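Local coordinates for protein pilin (Streptococcus pyogenes serotype M1, PDB 3GLD) that forms the shaft of the streptococcal pilus, its subunits stacking head to tail through intermolecular isopeptide bonds, and is required for adhesion to host cells, aggregation and biofilm formation, at residues Lys177-Asn188 with Gly238-Tyr248; Thr40-Val49 with Tyr98-Lys106. The protein carries 2 engineered substitutions. One frame throughout, in Å; residues are numbered along the deposited sequence.

Contact 1. Residues Lys177-Asn188 with Gly238-Tyr248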
loop_
_atom_site.group_PDB
_atom_site.type_symbol
_atom_site.label_atom_id
_atom_site.label_comp_id
_atom_site.label_asym_id
_atom_site.label_seq_id
_atom_site.Cartn_x
_atom_site.Cartn_y
_atom_site.Cartn_z
ATOM N N LYS A 177 -23.512 -32.294 3.264
ATOM C CA LYS A 177 -24.408 -31.176 3.077
ATOM C C LYS A 177 -23.678 -29.853 2.753
ATOM O O LYS A 177 -22.647 -29.526 3.364
ATOM C CB LYS A 177 -25.294 -31.010 4.314
ATOM C CG LYS A 177 -26.263 -29.823 4.257
ATOM C CD LYS A 177 -26.942 -29.657 5.602
ATOM C CE LYS A 177 -27.910 -28.503 5.583
ATOM N NZ LYS A 177 -29.072 -28.734 4.644
ATOM N N ASP A 178 -24.211 -29.133 1.765
ATOM C CA ASP A 178 -23.772 -27.773 1.473
ATOM C C ASP A 178 -24.471 -26.729 2.334
ATOM O O ASP A 178 -25.692 -26.621 2.325
ATOM C CB ASP A 178 -23.876 -27.462 -0.014
ATOM C CG ASP A 178 -22.583 -27.769 -0.736
ATOM O OD1 ASP A 178 -21.578 -27.044 -0.532
ATOM O OD2 ASP A 178 -22.541 -28.764 -1.470
ATOM N N PHE A 179 -23.687 -25.982 3.115
ATOM C CA PHE A 179 -24.241 -24.896 3.903
ATOM C C PHE A 179 -24.037 -23.609 3.114
ATOM O O PHE A 179 -22.955 -23.403 2.565
ATOM C CB PHE A 179 -23.552 -24.824 5.260
ATOM C CG PHE A 179 -23.796 -26.030 6.135
ATOM C CD1 PHE A 179 -24.693 -25.951 7.186
ATOM C CD2 PHE A 179 -23.101 -27.228 5.921
ATOM C CE1 PHE A 179 -24.935 -27.047 8.007
ATOM C CE2 PHE A 179 -23.348 -28.331 6.729
ATOM C CZ PHE A 179 -24.267 -28.246 7.771
ATOM N N ASN A 180 -25.071 -22.759 3.057
ATOM C CA ASN A 180 -25.018 -21.486 2.335
ATOM C C ASN A 180 -24.384 -20.358 3.154
ATOM O O ASN A 180 -24.647 -20.226 4.347
ATOM C CB ASN A 180 -26.412 -21.026 1.925
ATOM C CG ASN A 180 -27.014 -21.851 0.800
ATOM O OD1 ASN A 180 -26.312 -22.450 -0.018
ATOM N ND2 ASN A 180 -28.339 -21.874 0.752
ATOM N N PHE A 181 -23.605 -19.512 2.489
ATOM C CA PHE A 181 -22.949 -18.396 3.173
ATOM C C PHE A 181 -23.035 -17.123 2.325
ATOM O O PHE A 181 -23.145 -17.192 1.093
ATOM C CB PHE A 181 -21.467 -18.707 3.392
ATOM C CG PHE A 181 -21.179 -19.821 4.386
ATOM C CD1 PHE A 181 -20.951 -19.528 5.732
ATOM C CD2 PHE A 181 -21.031 -21.142 3.956
ATOM C CE1 PHE A 181 -20.657 -20.546 6.656
ATOM C CE2 PHE A 181 -20.740 -22.176 4.867
ATOM C CZ PHE A 181 -20.541 -21.875 6.221
ATOM N N GLY A 182 -22.965 -15.970 2.994
ATOM C CA GLY A 182 -22.781 -14.676 2.336
ATOM C C GLY A 182 -21.583 -13.947 2.948
ATOM O O GLY A 182 -21.363 -14.023 4.160
ATOM N N LEU A 183 -20.787 -13.291 2.100
ATOM C CA LEU A 183 -19.687 -12.446 2.544
ATOM C C LEU A 183 -19.904 -11.073 1.922
ATOM O O LEU A 183 -20.095 -10.962 0.706
ATOM C CB LEU A 183 -18.319 -12.996 2.093
ATOM C CG LEU A 183 -17.113 -12.023 2.027
ATOM C CD1 LEU A 183 -16.555 -11.771 3.432
ATOM C CD2 LEU A 183 -16.042 -12.636 1.152
ATOM N N THR A 184 -19.875 -10.044 2.758
ATOM C CA THR A 184 -19.920 -8.659 2.282
ATOM C C THR A 184 -18.722 -7.896 2.827
ATOM O O THR A 184 -18.524 -7.818 4.035
ATOM C CB THR A 184 -21.208 -7.962 2.711
ATOM O OG1 THR A 184 -22.316 -8.797 2.380
ATOM C CG2 THR A 184 -21.357 -6.603 2.010
ATOM N N LEU A 185 -17.907 -7.391 1.906
ATOM C CA LEU A 185 -16.857 -6.432 2.209
ATOM C C LEU A 185 -17.391 -5.012 1.928
ATOM O O LEU A 185 -18.067 -4.780 0.919
ATOM C CB LEU A 185 -15.636 -6.734 1.348
ATOM C CG LEU A 185 -15.209 -8.203 1.211
ATOM C CD1 LEU A 185 -14.260 -8.340 0.061
ATOM C CD2 LEU A 185 -14.589 -8.750 2.470
ATOM N N LYS A 186 -17.094 -4.075 2.832
ATOM C CA LYS A 186 -17.645 -2.718 2.770
ATOM C C LYS A 186 -16.632 -1.730 2.204
ATOM O O LYS A 186 -15.454 -1.758 2.563
ATOM C CB LYS A 186 -18.104 -2.242 4.146
ATOM C CG LYS A 186 -19.329 -2.974 4.710
ATOM C CD LYS A 186 -19.000 -4.390 5.152
ATOM C CE LYS A 186 -20.256 -5.216 5.345
ATOM N NZ LYS A 186 -21.136 -4.624 6.399
ATOM N N ALA A 187 -17.107 -0.853 1.324
ATOM C CA ALA A 187 -16.268 0.200 0.756
ATOM C C ALA A 187 -15.795 1.176 1.832
ATOM O O ALA A 187 -16.465 1.380 2.844
ATOM C CB ALA A 187 -17.036 0.954 -0.355
ATOM N N ASN A 188 -14.623 1.753 1.613
ATOM C CA ASN A 188 -14.173 2.920 2.369
ATOM C C ASN A 188 -13.443 3.869 1.414
ATOM O O ASN A 188 -13.394 3.607 0.212
ATOM C CB ASN A 188 -13.303 2.517 3.583
ATOM C CG ASN A 188 -12.116 1.664 3.207
ATOM O OD1 ASN A 188 -11.473 1.876 2.179
ATOM N ND2 ASN A 188 -11.810 0.675 4.055
ATOM N N GLY A 238 -7.729 -2.748 6.858
ATOM C CA GLY A 238 -8.650 -1.646 7.145
ATOM C C GLY A 238 -10.058 -1.759 6.562
ATOM O O GLY A 238 -10.823 -0.793 6.594
ATOM N N VAL A 239 -10.416 -2.942 6.063
ATOM C CA VAL A 239 -11.717 -3.152 5.418
ATOM C C VAL A 239 -12.686 -3.857 6.351
ATOM O O VAL A 239 -12.365 -4.910 6.928
ATOM C CB VAL A 239 -11.594 -3.918 4.075
ATOM C CG1 VAL A 239 -12.978 -4.408 3.577
ATOM C CG2 VAL A 239 -10.957 -3.027 2.999
ATOM N N ASP A 240 -13.868 -3.275 6.510
ATOM C CA ASP A 240 -14.919 -3.925 7.304
ATOM C C ASP A 240 -15.568 -5.048 6.530
ATOM O O ASP A 240 -15.677 -4.986 5.300
ATOM C CB ASP A 240 -15.990 -2.927 7.741
ATOM C CG ASP A 240 -15.450 -1.878 8.677
ATOM O OD1 ASP A 240 -14.255 -1.934 9.014
ATOM O OD2 ASP A 240 -16.214 -0.990 9.075
ATOM N N TYR A 241 -16.006 -6.077 7.248
ATOM C CA TYR A 241 -16.707 -7.174 6.604
ATOM C C TYR A 241 -17.606 -7.934 7.581
ATOM O O TYR A 241 -17.440 -7.850 8.795
ATOM C CB TYR A 241 -15.719 -8.115 5.889
ATOM C CG TYR A 241 -14.794 -8.861 6.818
ATOM C CD1 TYR A 241 -15.178 -10.080 7.383
ATOM C CD2 TYR A 241 -13.531 -8.346 7.139
ATOM C CE1 TYR A 241 -14.335 -10.763 8.255
ATOM C CE2 TYR A 241 -12.688 -9.006 7.998
ATOM C CZ TYR A 241 -13.091 -10.223 8.554
ATOM O OH TYR A 241 -12.250 -10.895 9.402
ATOM N N VAL A 242 -18.565 -8.662 7.011
ATOM C CA VAL A 242 -19.438 -9.559 7.749
ATOM C C VAL A 242 -19.503 -10.859 6.966
ATOM O O VAL A 242 -19.633 -10.847 5.728
ATOM C CB VAL A 242 -20.881 -8.998 7.863
ATOM C CG1 VAL A 242 -21.728 -9.883 8.798
ATOM C CG2 VAL A 242 -20.889 -7.562 8.384
ATOM N N VAL A 243 -19.393 -11.974 7.685
ATOM C CA VAL A 243 -19.664 -13.294 7.124
ATOM C C VAL A 243 -20.858 -13.915 7.837
ATOM O O VAL A 243 -20.899 -13.955 9.066
ATOM C CB VAL A 243 -18.482 -14.270 7.287
ATOM C CG1 VAL A 243 -18.735 -15.547 6.476
ATOM C CG2 VAL A 243 -17.153 -13.605 6.877
ATOM N N THR A 244 -21.830 -14.407 7.069
ATOM C CA THR A 244 -22.983 -15.057 7.670
ATOM C C THR A 244 -23.317 -16.358 6.942
ATOM O O THR A 244 -23.275 -16.427 5.710
ATOM C CB THR A 244 -24.235 -14.170 7.612
ATOM O OG1 THR A 244 -24.751 -14.196 6.283
ATOM C CG2 THR A 244 -23.952 -12.750 7.994
ATOM N N GLU A 245 -23.666 -17.376 7.709
ATOM C CA GLU A 245 -24.239 -18.607 7.168
ATOM C C GLU A 245 -25.772 -18.515 7.218
ATOM O O GLU A 245 -26.308 -17.890 8.126
ATOM C CB GLU A 245 -23.761 -19.759 8.037
ATOM C CG GLU A 245 -24.233 -21.149 7.634
ATOM C CD GLU A 245 -23.751 -22.221 8.603
ATOM O OE1 GLU A 245 -22.532 -22.415 8.762
ATOM O OE2 GLU A 245 -24.599 -22.893 9.206
ATOM N N ASP A 246 -26.475 -19.147 6.275
ATOM C CA ASP A 246 -27.942 -19.322 6.397
ATOM C C ASP A 246 -28.316 -19.983 7.734
ATOM O O ASP A 246 -27.485 -20.586 8.402
ATOM C CB ASP A 246 -28.515 -20.183 5.250
ATOM C CG ASP A 246 -28.753 -19.388 3.979
ATOM O OD1 ASP A 246 -28.346 -18.209 3.934
ATOM O OD2 ASP A 246 -29.344 -19.949 3.032
ATOM N N ASP A 247 -29.582 -19.865 8.104
ATOM C CA ASP A 247 -30.093 -20.429 9.339
ATOM C C ASP A 247 -30.521 -21.874 9.079
ATOM O O ASP A 247 -31.321 -22.155 8.173
ATOM C CB ASP A 247 -31.266 -19.579 9.832
ATOM C CG ASP A 247 -31.734 -19.954 11.228
ATOM O OD1 ASP A 247 -31.437 -21.073 11.705
ATOM O OD2 ASP A 247 -32.431 -19.113 11.843
ATOM N N TYR A 248 -29.970 -22.792 9.865
ATOM C CA TYR A 248 -30.283 -24.212 9.692
ATOM C C TYR A 248 -30.938 -24.869 10.898
ATOM O O TYR A 248 -30.947 -26.104 11.001
ATOM C CB TYR A 248 -29.039 -24.995 9.246
ATOM C CG TYR A 248 -28.632 -24.660 7.831
ATOM C CD1 TYR A 248 -29.291 -25.236 6.749
ATOM C CD2 TYR A 248 -27.595 -23.764 7.573
ATOM C CE1 TYR A 248 -28.940 -24.927 5.434
ATOM C CE2 TYR A 248 -27.230 -23.446 6.261
ATOM C CZ TYR A 248 -27.901 -24.035 5.199
ATOM O OH TYR A 248 -27.564 -23.754 3.895
HETATM O O HOH W 1 -22.523 -10.715 4.533
HETATM O O HOH W 2 -14.471 -0.945 4.843
#
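Strands 179-185 and 240-245 run antiparallel, their axes 4.7 Å apart at closest approach and 165° between their directions, with Gly182-Thr244 and Thr184-Val242 as hydrogen-bonded pairs. The ladder continues beyond them at both ends, where Asn180 O accepts from Asp246 N and Lys186 N donates to Asp240 O. Phe181 and Leu183 share the buried face with Tyr241, Val243 and Glu245; there Leu183 and Tyr241 meet Leu162 of strand 151-169, while Val243 and Glu245 meet Phe288 of strand 284-291.

Tyr248 closes one end of the ladder. Its OH takes the backbone N of Asn180 at 2.8 Å, fixing the phenol where the edge of Phe179 points into its face in a T-shaped stack, centroids 5.1 Å apart and planes at 75°. The methylene CE of Lys177 lies 3.7 Å from Tyr248 CE1, while NZ of that lysine pairs with Glu251. Beside the tyrosine, Asn180 ND2 reaches Asp246 OD2 at 3.1 Å; the acceptor lies in the plane of the amide, yet the amide comes from above the carboxylate plane.

Glu245 sends CG over one face of Phe181, 4.1 Å from the ring centroid, as a CH-pi contact. Its CG stands anti to the backbone N (chi1 -179°) and the chain stays extended to CD, which carries OE1 past the ring rim to a hydrogen bond with Lys166 NZ. At the other end, Leu185 CD2 packs 3.7 Å from Tyr241 CB, and water 2 links Lys186 O to Asp240 N. A buried acidic residue among aromatic side chains, hydrogen-bonded to the cross-linking lysine, is characteristic of intramolecular isopeptide sites, and Glu245 is the residue that promotes the Lys166-Asn290 bond.

Contact 2. Residues Thr40-Val49 with Tyr98-Lys106. Engineered in segment 98-106: Ala104 (natural residue Glu).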
loop_
_atom_site.group_PDB
_atom_site.type_symbol
_atom_site.label_atom_id
_atom_site.label_comp_id
_atom_site.label_asym_id
_atom_site.label_seq_id
_atom_site.Cartn_x
_atom_site.Cartn_y
_atom_site.Cartn_z
ATOM N N THR A 40 3.275 12.298 0.751
ATOM C CA THR A 40 3.788 13.651 0.774
ATOM C C THR A 40 5.273 13.644 1.154
ATOM O O THR A 40 5.731 12.821 1.966
ATOM C CB THR A 40 2.975 14.553 1.738
ATOM O OG1 THR A 40 1.651 14.706 1.227
ATOM C CG2 THR A 40 3.584 15.970 1.840
ATOM N N PHE A 41 6.014 14.568 0.549
ATOM C CA PHE A 41 7.453 14.679 0.781
ATOM C C PHE A 41 7.761 16.112 1.095
ATOM O O PHE A 41 7.162 17.021 0.526
ATOM C CB PHE A 41 8.247 14.177 -0.435
ATOM C CG PHE A 41 7.734 12.863 -0.974
ATOM C CD1 PHE A 41 8.111 11.663 -0.392
ATOM C CD2 PHE A 41 6.843 12.838 -2.047
ATOM C CE1 PHE A 41 7.612 10.459 -0.871
ATOM C CE2 PHE A 41 6.345 11.638 -2.533
ATOM C CZ PHE A 41 6.735 10.447 -1.938
ATOM N N LYS A 42 8.690 16.297 2.027
ATOM C CA LYS A 42 9.045 17.594 2.547
ATOM C C LYS A 42 10.529 17.853 2.284
ATOM O O LYS A 42 11.367 16.942 2.400
ATOM C CB LYS A 42 8.790 17.608 4.060
ATOM C CG LYS A 42 9.014 18.949 4.771
ATOM C CD LYS A 42 8.753 18.857 6.301
ATOM C CE LYS A 42 9.804 18.024 7.031
ATOM N NZ LYS A 42 9.691 18.210 8.520
ATOM N N ILE A 43 10.831 19.099 1.934
ATOM C CA ILE A 43 12.219 19.596 1.896
ATOM C C ILE A 43 12.348 20.778 2.845
ATOM O O ILE A 43 11.504 21.670 2.848
ATOM C CB ILE A 43 12.657 20.025 0.470
ATOM C CG1 ILE A 43 14.146 20.401 0.448
ATOM C CG2 ILE A 43 11.824 21.187 -0.022
ATOM C CD1 ILE A 43 14.822 20.174 -0.888
ATOM N N GLU A 44 13.405 20.771 3.657
ATOM C CA GLU A 44 13.692 21.881 4.561
ATOM C C GLU A 44 15.193 22.202 4.574
ATOM O O GLU A 44 16.019 21.326 4.286
ATOM C CB GLU A 44 13.222 21.559 5.978
ATOM C CG GLU A 44 13.672 20.206 6.485
ATOM C CD GLU A 44 13.283 19.955 7.932
ATOM O OE1 GLU A 44 12.449 20.708 8.483
ATOM O OE2 GLU A 44 13.822 19.000 8.526
ATOM N N PRO A 45 15.544 23.450 4.916
ATOM C CA PRO A 45 16.970 23.764 5.062
ATOM C C PRO A 45 17.633 22.849 6.092
ATOM O O PRO A 45 17.064 22.601 7.156
ATOM C CB PRO A 45 16.959 25.219 5.556
ATOM C CG PRO A 45 15.672 25.787 5.021
ATOM C CD PRO A 45 14.692 24.641 5.102
ATOM N N ASP A 46 18.806 22.323 5.759
ATOM C CA ASP A 46 19.622 21.579 6.718
ATOM C C ASP A 46 20.232 22.526 7.761
ATOM O O ASP A 46 21.078 23.358 7.431
ATOM C CB ASP A 46 20.718 20.805 5.981
ATOM C CG ASP A 46 21.618 20.027 6.914
ATOM O OD1 ASP A 46 21.562 20.262 8.144
ATOM O OD2 ASP A 46 22.383 19.173 6.414
ATOM N N THR A 47 19.806 22.364 9.012
ATOM C CA THR A 47 20.154 23.249 10.134
ATOM C C THR A 47 21.565 22.989 10.696
ATOM O O THR A 47 22.123 23.828 11.411
ATOM C CB THR A 47 19.066 23.139 11.268
ATOM O OG1 THR A 47 17.908 23.895 10.893
ATOM C CG2 THR A 47 19.562 23.666 12.614
ATOM N N THR A 48 22.131 21.834 10.343
ATOM C CA THR A 48 23.369 21.337 10.941
ATOM C C THR A 48 24.627 21.726 10.166
ATOM O O THR A 48 25.721 21.248 10.482
ATOM C CB THR A 48 23.333 19.795 11.085
ATOM O OG1 THR A 48 23.329 19.184 9.788
ATOM C CG2 THR A 48 22.088 19.339 11.862
ATOM N N VAL A 49 24.478 22.586 9.157
ATOM C CA VAL A 49 25.614 22.998 8.328
ATOM C C VAL A 49 26.560 23.934 9.064
ATOM O O VAL A 49 26.127 24.903 9.702
ATOM C CB VAL A 49 25.166 23.698 7.018
ATOM C CG1 VAL A 49 26.364 23.969 6.111
ATOM C CG2 VAL A 49 24.172 22.853 6.300
ATOM N N TYR A 98 24.281 24.808 -1.075
ATOM C CA TYR A 98 23.164 25.034 -0.172
ATOM C C TYR A 98 22.535 23.688 0.232
ATOM O O TYR A 98 22.114 22.898 -0.642
ATOM C CB TYR A 98 22.144 25.956 -0.831
ATOM C CG TYR A 98 22.672 27.373 -1.047
ATOM C CD1 TYR A 98 23.586 27.657 -2.058
ATOM C CD2 TYR A 98 22.271 28.418 -0.217
ATOM C CE1 TYR A 98 24.067 28.959 -2.246
ATOM C CE2 TYR A 98 22.766 29.726 -0.395
ATOM C CZ TYR A 98 23.650 29.973 -1.411
ATOM O OH TYR A 98 24.127 31.243 -1.589
ATOM N N TYR A 99 22.488 23.461 1.549
ATOM C CA TYR A 99 22.101 22.170 2.133
ATOM C C TYR A 99 20.642 22.086 2.569
ATOM O O TYR A 99 20.117 22.974 3.240
ATOM C CB TYR A 99 23.000 21.817 3.318
ATOM C CG TYR A 99 24.376 21.389 2.893
ATOM C CD1 TYR A 99 25.260 22.314 2.349
ATOM C CD2 TYR A 99 24.800 20.061 3.024
ATOM C CE1 TYR A 99 26.521 21.949 1.956
ATOM C CE2 TYR A 99 26.072 19.681 2.624
ATOM C CZ TYR A 99 26.928 20.647 2.090
ATOM O OH TYR A 99 28.192 20.343 1.668
ATOM N N TYR A 100 19.995 21.000 2.162
ATOM C CA TYR A 100 18.623 20.729 2.553
ATOM C C TYR A 100 18.505 19.282 3.025
ATOM O O TYR A 100 19.377 18.456 2.757
ATOM C CB TYR A 100 17.675 20.903 1.372
ATOM C CG TYR A 100 17.584 22.282 0.787
ATOM C CD1 TYR A 100 18.533 22.729 -0.149
ATOM C CD2 TYR A 100 16.560 23.145 1.157
ATOM C CE1 TYR A 100 18.460 24.011 -0.697
ATOM C CE2 TYR A 100 16.469 24.413 0.613
ATOM C CZ TYR A 100 17.425 24.841 -0.314
ATOM O OH TYR A 100 17.337 26.095 -0.870
ATOM N N LYS A 101 17.385 18.970 3.670
ATOM C CA LYS A 101 17.044 17.587 3.999
ATOM C C LYS A 101 15.680 17.289 3.402
ATOM O O LYS A 101 14.772 18.118 3.498
ATOM C CB LYS A 101 17.002 17.378 5.511
ATOM C CG LYS A 101 18.323 17.590 6.205
ATOM C CD LYS A 101 18.481 16.639 7.395
ATOM C CE LYS A 101 19.837 16.857 8.070
ATOM N NZ LYS A 101 19.812 16.560 9.529
ATOM N N VAL A 102 15.560 16.121 2.775
ATOM C CA VAL A 102 14.318 15.678 2.157
ATOM C C VAL A 102 13.819 14.425 2.883
ATOM O O VAL A 102 14.570 13.453 3.017
ATOM C CB VAL A 102 14.519 15.349 0.678
ATOM C CG1 VAL A 102 13.237 14.735 0.070
ATOM C CG2 VAL A 102 14.925 16.609 -0.091
ATOM N N THR A 103 12.568 14.471 3.345
ATOM C CA THR A 103 11.946 13.361 4.084
ATOM C C THR A 103 10.540 13.050 3.537
ATOM O O THR A 103 9.938 13.870 2.831
ATOM C CB THR A 103 11.849 13.641 5.601
ATOM O OG1 THR A 103 11.196 14.898 5.822
ATOM C CG2 THR A 103 13.246 13.656 6.259
ATOM N N ALA A 104 10.051 11.851 3.839
ATOM C CA ALA A 104 8.681 11.467 3.493
ATOM C C ALA A 104 7.829 11.698 4.715
ATOM O O ALA A 104 8.157 11.203 5.800
ATOM C CB ALA A 104 8.626 10.007 3.070
ATOM N N GLU A 105 6.765 12.481 4.554
ATOM C CA GLU A 105 5.792 12.700 5.624
ATOM C C GLU A 105 5.029 11.421 5.986
ATOM O O GLU A 105 4.754 10.588 5.112
ATOM C CB GLU A 105 4.785 13.772 5.224
ATOM C CG GLU A 105 5.337 15.175 5.234
ATOM C CD GLU A 105 5.448 15.765 6.630
ATOM O OE1 GLU A 105 4.427 15.789 7.365
ATOM O OE2 GLU A 105 6.561 16.225 6.982
ATOM N N LYS A 106 4.690 11.271 7.267
ATOM C CA LYS A 106 3.865 10.130 7.724
ATOM C C LYS A 106 2.828 10.531 8.788
ATOM O O LYS A 106 2.935 10.143 9.949
ATOM C CB LYS A 106 4.741 8.947 8.192
ATOM C CG LYS A 106 5.788 9.277 9.260
ATOM C CD LYS A 106 6.013 8.099 10.224
ATOM C CE LYS A 106 7.109 7.154 9.738
ATOM N NZ LYS A 106 7.230 5.928 10.602
HETATM O O HOH W 3 12.719 17.044 5.160
#
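Thr40 and Glu105 lie side by side at one end of an antiparallel strand pair, 40-45 with 98-104, part of a mixed beta-sheet in the isopeptide-containing N-terminal domain of the pilin. Thr40 O accepts the backbone N of Glu105 at 2.8 Å, and the threonine methyl CG2 rests along Glu105 CG. Phe41 turns to the interior, where CD1 of its ring is 3.9 Å from CB of Ala104. Ala104 is an engineered replacement for the glutamate that promotes the Lys23-Asn155 isopeptide bond, and its methyl is all that the side chain offers the phenylalanine here.

Lys42 and Thr103 form a hydrogen-bonded pair, their side chains side by side on the face that carries Glu44 and Lys101. The lysine chain bends at chi3 (69°), bringing CE within 3.6 Å of Thr103 OG1, while NZ makes a long salt bridge to Glu44 OE1; water 3 joins Lys42 O, Lys101 O and Thr103 OG1. On the buried side Ile43 has CG1 anti to the backbone N (chi1 -174°) and directed at Tyr100 CB, with CD1 beyond it touching Val102 CG2 and Phe85 of strand 80-86 packing nearby. Glu44 exchanges backbone bonds with Lys101. Pro45 still pairs with Tyr100, although the two side chains diverge.

At Asp46 the backbone N reaches Tyr99 O from above the carbonyl plane. Lys101 CE lies 3.8 Å from Asp46 CG, but Lys101 NZ, 4.3 Å from Asp46 OD1, stays beyond salt-bridge range. The same OD1 closes an Asx turn, receiving Thr48 N nearly in line with its C-O bond and Thr48 OG1, at 2.6 Å, on its syn lone pair. As the loop returns, Val49 CG2 presses against Tyr99 CB at 3.4 Å.

How the contacts relate
Contact 2 comes first along the chain, in the N-terminal domain; contact 1 follows in the C-terminal one, on the opposite side of the centre of the elongated molecule. Their centres are 47 Å apart and their nearest atoms about 17 Å, without touching. They also belong to different sheets: strand 179-185 with 240-245 at the core of a four-stranded antiparallel sheet, 37-45 with 96-104 within a mixed one. Strand 151-169, interrupted by a bulge or short loop, spans from the first domain to the second and belongs to a third sheet. Each contact includes an isopeptide-promoting position: the Ala104 substitution removes the glutamate in contact 2, whereas Glu245 is retained in contact 1.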